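Local coordinates for DNA repair protein RecN (Deinococcus radiodurans, PDB 4ABY) that probably takes part in recombinational repair of DNA double-strand breaks as an SMC-like, ATP-binding ATPase, at residues G298-T310 with V319-A331. Residues are numbered along the deposited sequence; the frame is centred on the assembly and turned at random.
Sequences GGELSRVMLAVST and VVFDEVDAGIGGA
In the ATPase head of RecN, the helix 298-310, which opens with the Gly-Gly-Glu of an ABC signature motif, packs through Ser302, Arg303 and Leu306 on the Walker B strand 319-321 and the loop that follows it, the D-loop of ABC ATPases. Ser302 illustrates the join: its OG donates to Asp322 O at 2.9 Å, tilted 31° from the carbonyl plane. The Asp322 carboxylate turns elsewhere, hydrogen-bonded to Gln154 and close to Lys73, a predicted ATP-binding residue. Nearer the helix start, Gly299 CA lies against Ala326 CB (4.1 Å), at the type I turn from Glu323 to Ala326. Arg303 bends at chi3 (-58°), bringing its guanidinium face against Ile328 CG2, which sits over its centre, 3.4 Å from Arg303 CZ. At the guanidinium edge, Arg303 NH1 makes a weak but straight hydrogen bond to Val324 O (3.4 Å, 168°). Shortening Arg303 to an alanine is likely to leave Ile328 CG2 without the flat group it rests on and Val324 O without this donor. Farther along, Phe321 CE1 reaches Leu306 CB at 3.8 Å, the two side chains crossing nearly at right angles. Signature helix, Walker B strand and D-loop meet this way in ABC-type heads of the SMC class.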
# COMPACT_ATOMS: atom_id res chain seq x y z
N GLY A 298 -9.73 5.48 -7.38
CA GLY A 298 -8.43 5.08 -6.87
C GLY A 298 -8.20 5.71 -5.50
O GLY A 298 -7.76 5.04 -4.56
N GLY A 299 -8.51 7.00 -5.39
CA GLY A 299 -8.42 7.71 -4.13
C GLY A 299 -9.21 7.05 -3.00
O GLY A 299 -8.74 7.01 -1.87
N GLU A 300 -10.40 6.55 -3.31
CA GLU A 300 -11.20 5.86 -2.29
C GLU A 300 -10.52 4.59 -1.82
O GLU A 300 -10.52 4.28 -0.62
CB GLU A 300 -12.60 5.56 -2.80
CG GLU A 300 -13.49 6.78 -2.93
CD GLU A 300 -14.95 6.42 -3.15
OE1 GLU A 300 -15.22 5.39 -3.81
OE2 GLU A 300 -15.83 7.16 -2.67
N LEU A 301 -9.95 3.84 -2.75
CA LEU A 301 -9.20 2.64 -2.41
C LEU A 301 -8.04 3.02 -1.48
O LEU A 301 -7.87 2.43 -0.42
CB LEU A 301 -8.68 1.95 -3.68
CG LEU A 301 -8.08 0.55 -3.54
CD1 LEU A 301 -9.01 -0.36 -2.78
CD2 LEU A 301 -7.76 -0.03 -4.90
N SER A 302 -7.27 4.03 -1.88
CA SER A 302 -6.15 4.51 -1.08
C SER A 302 -6.56 4.84 0.35
O SER A 302 -5.85 4.50 1.29
CB SER A 302 -5.50 5.74 -1.72
OG SER A 302 -4.84 5.41 -2.93
N ARG A 303 -7.70 5.50 0.50
CA ARG A 303 -8.13 5.92 1.83
C ARG A 303 -8.59 4.74 2.67
O ARG A 303 -8.49 4.76 3.89
CB ARG A 303 -9.20 7.00 1.74
CG ARG A 303 -8.65 8.32 1.23
CD ARG A 303 -9.62 9.45 1.45
NE ARG A 303 -10.91 9.20 0.81
CZ ARG A 303 -11.19 9.50 -0.45
NH1 ARG A 303 -10.28 10.06 -1.24
NH2 ARG A 303 -12.40 9.25 -0.92
N VAL A 304 -9.09 3.70 2.00
CA VAL A 304 -9.49 2.50 2.71
C VAL A 304 -8.24 1.72 3.10
O VAL A 304 -8.18 1.12 4.17
CB VAL A 304 -10.43 1.63 1.87
CG1 VAL A 304 -10.73 0.32 2.58
CG2 VAL A 304 -11.71 2.38 1.58
N MSE A 305 -7.23 1.76 2.23
CA MSE A 305 -5.94 1.13 2.52
C MSE A 305 -5.26 1.82 3.69
O MSE A 305 -4.68 1.16 4.55
CB MSE A 305 -5.03 1.17 1.29
CG MSE A 305 -5.50 0.31 0.13
SE MSE A 305 -5.65 -1.58 0.57
CE MSE A 305 -7.51 -1.65 1.17
N LEU A 306 -5.34 3.14 3.72
CA LEU A 306 -4.79 3.92 4.82
C LEU A 306 -5.43 3.50 6.15
O LEU A 306 -4.73 3.21 7.12
CB LEU A 306 -5.00 5.41 4.59
CG LEU A 306 -4.62 6.35 5.73
CD1 LEU A 306 -3.15 6.21 6.08
CD2 LEU A 306 -4.95 7.79 5.37
N ALA A 307 -6.76 3.47 6.18
CA ALA A 307 -7.49 3.10 7.39
C ALA A 307 -7.06 1.73 7.89
O ALA A 307 -6.68 1.58 9.05
CB ALA A 307 -8.98 3.11 7.14
N VAL A 308 -7.11 0.74 7.02
CA VAL A 308 -6.67 -0.61 7.38
C VAL A 308 -5.22 -0.59 7.85
O VAL A 308 -4.87 -1.26 8.82
CB VAL A 308 -6.82 -1.59 6.20
CG1 VAL A 308 -6.50 -3.00 6.66
CG2 VAL A 308 -8.23 -1.52 5.64
N SER A 309 -4.38 0.17 7.16
CA SER A 309 -2.97 0.24 7.50
C SER A 309 -2.70 0.82 8.90
O SER A 309 -1.81 0.35 9.60
CB SER A 309 -2.19 1.01 6.43
OG SER A 309 -2.08 0.25 5.24
N THR A 310 -3.45 1.84 9.31
CA THR A 310 -3.22 2.42 10.63
C THR A 310 -3.89 1.61 11.73
O THR A 310 -3.36 1.51 12.84
CB THR A 310 -3.73 3.86 10.72
OG1 THR A 310 -5.16 3.87 10.67
CG2 THR A 310 -3.18 4.70 9.59
N VAL A 319 5.52 2.85 2.87
CA VAL A 319 4.22 2.74 2.22
C VAL A 319 3.92 3.97 1.37
O VAL A 319 4.31 5.08 1.72
CB VAL A 319 3.09 2.55 3.25
CG1 VAL A 319 1.76 2.33 2.55
CG2 VAL A 319 3.41 1.39 4.18
N VAL A 320 3.27 3.76 0.23
CA VAL A 320 2.95 4.85 -0.68
C VAL A 320 1.46 4.91 -0.99
O VAL A 320 0.85 3.91 -1.36
CB VAL A 320 3.74 4.74 -1.99
CG1 VAL A 320 3.25 5.77 -3.00
CG2 VAL A 320 5.23 4.90 -1.74
N PHE A 321 0.89 6.11 -0.86
CA PHE A 321 -0.51 6.32 -1.18
C PHE A 321 -0.60 7.33 -2.31
O PHE A 321 0.01 8.40 -2.23
CB PHE A 321 -1.27 6.83 0.05
CG PHE A 321 -1.21 5.90 1.23
CD1 PHE A 321 -2.16 4.89 1.38
CD2 PHE A 321 -0.22 6.03 2.18
CE1 PHE A 321 -2.11 4.04 2.46
CE2 PHE A 321 -0.17 5.17 3.27
CZ PHE A 321 -1.11 4.17 3.41
N ASP A 322 -1.39 7.04 -3.31
CA ASP A 322 -1.58 7.95 -4.39
C ASP A 322 -2.99 8.45 -4.40
O ASP A 322 -3.91 7.69 -4.40
CB ASP A 322 -1.41 7.23 -5.69
CG ASP A 322 -1.38 8.13 -6.86
OD1 ASP A 322 -1.01 9.29 -6.71
OD2 ASP A 322 -1.72 7.68 -7.94
N GLU A 323 -3.20 9.74 -4.45
CA GLU A 323 -4.54 10.13 -4.59
C GLU A 323 -5.40 9.98 -3.42
O GLU A 323 -6.56 9.88 -3.59
CB GLU A 323 -5.14 9.26 -5.68
CG GLU A 323 -5.19 9.90 -7.05
CD GLU A 323 -5.94 9.09 -8.03
OE1 GLU A 323 -5.39 8.15 -8.57
OE2 GLU A 323 -7.10 9.39 -8.28
N VAL A 324 -4.89 9.97 -2.21
CA VAL A 324 -5.80 9.80 -1.08
C VAL A 324 -6.33 11.12 -0.78
O VAL A 324 -7.28 11.20 -0.07
CB VAL A 324 -4.47 9.61 -0.37
CG1 VAL A 324 -3.79 10.90 -0.21
CG2 VAL A 324 -4.68 9.03 0.98
N ASP A 325 -5.81 12.17 -1.39
CA ASP A 325 -6.59 13.38 -1.24
C ASP A 325 -7.51 13.65 -2.37
O ASP A 325 -8.05 14.70 -2.47
CB ASP A 325 -5.65 14.57 -1.18
CG ASP A 325 -4.71 14.61 -2.28
OD1 ASP A 325 -4.73 13.71 -3.05
OD2 ASP A 325 -3.95 15.54 -2.37
N ALA A 326 -7.67 12.68 -3.23
CA ALA A 326 -8.41 12.94 -4.46
C ALA A 326 -9.73 13.68 -4.25
O ALA A 326 -9.77 14.91 -4.34
CB ALA A 326 -8.63 11.65 -5.23
N GLY A 327 -10.81 12.96 -3.98
CA GLY A 327 -12.13 13.56 -4.03
C GLY A 327 -12.68 14.11 -2.74
O GLY A 327 -13.90 14.21 -2.58
N ILE A 328 -11.80 14.48 -1.82
CA ILE A 328 -12.22 14.96 -0.51
C ILE A 328 -11.69 16.35 -0.25
O ILE A 328 -11.01 16.93 -1.10
CB ILE A 328 -11.68 14.06 0.62
CG1 ILE A 328 -10.15 14.18 0.68
CG2 ILE A 328 -12.11 12.63 0.42
CD1 ILE A 328 -9.53 13.56 1.91
N GLY A 329 -11.98 16.87 0.93
CA GLY A 329 -11.44 18.14 1.36
C GLY A 329 -11.89 18.44 2.78
O GLY A 329 -12.49 17.60 3.44
N GLY A 330 -11.59 19.65 3.24
CA GLY A 330 -12.01 20.11 4.55
C GLY A 330 -11.83 19.08 5.65
O GLY A 330 -10.74 18.52 5.81
N ALA A 331 -12.90 18.84 6.40
CA ALA A 331 -12.85 17.92 7.53
C ALA A 331 -12.24 16.58 7.13
O ALA A 331 -11.34 16.08 7.80
CB ALA A 331 -14.23 17.74 8.11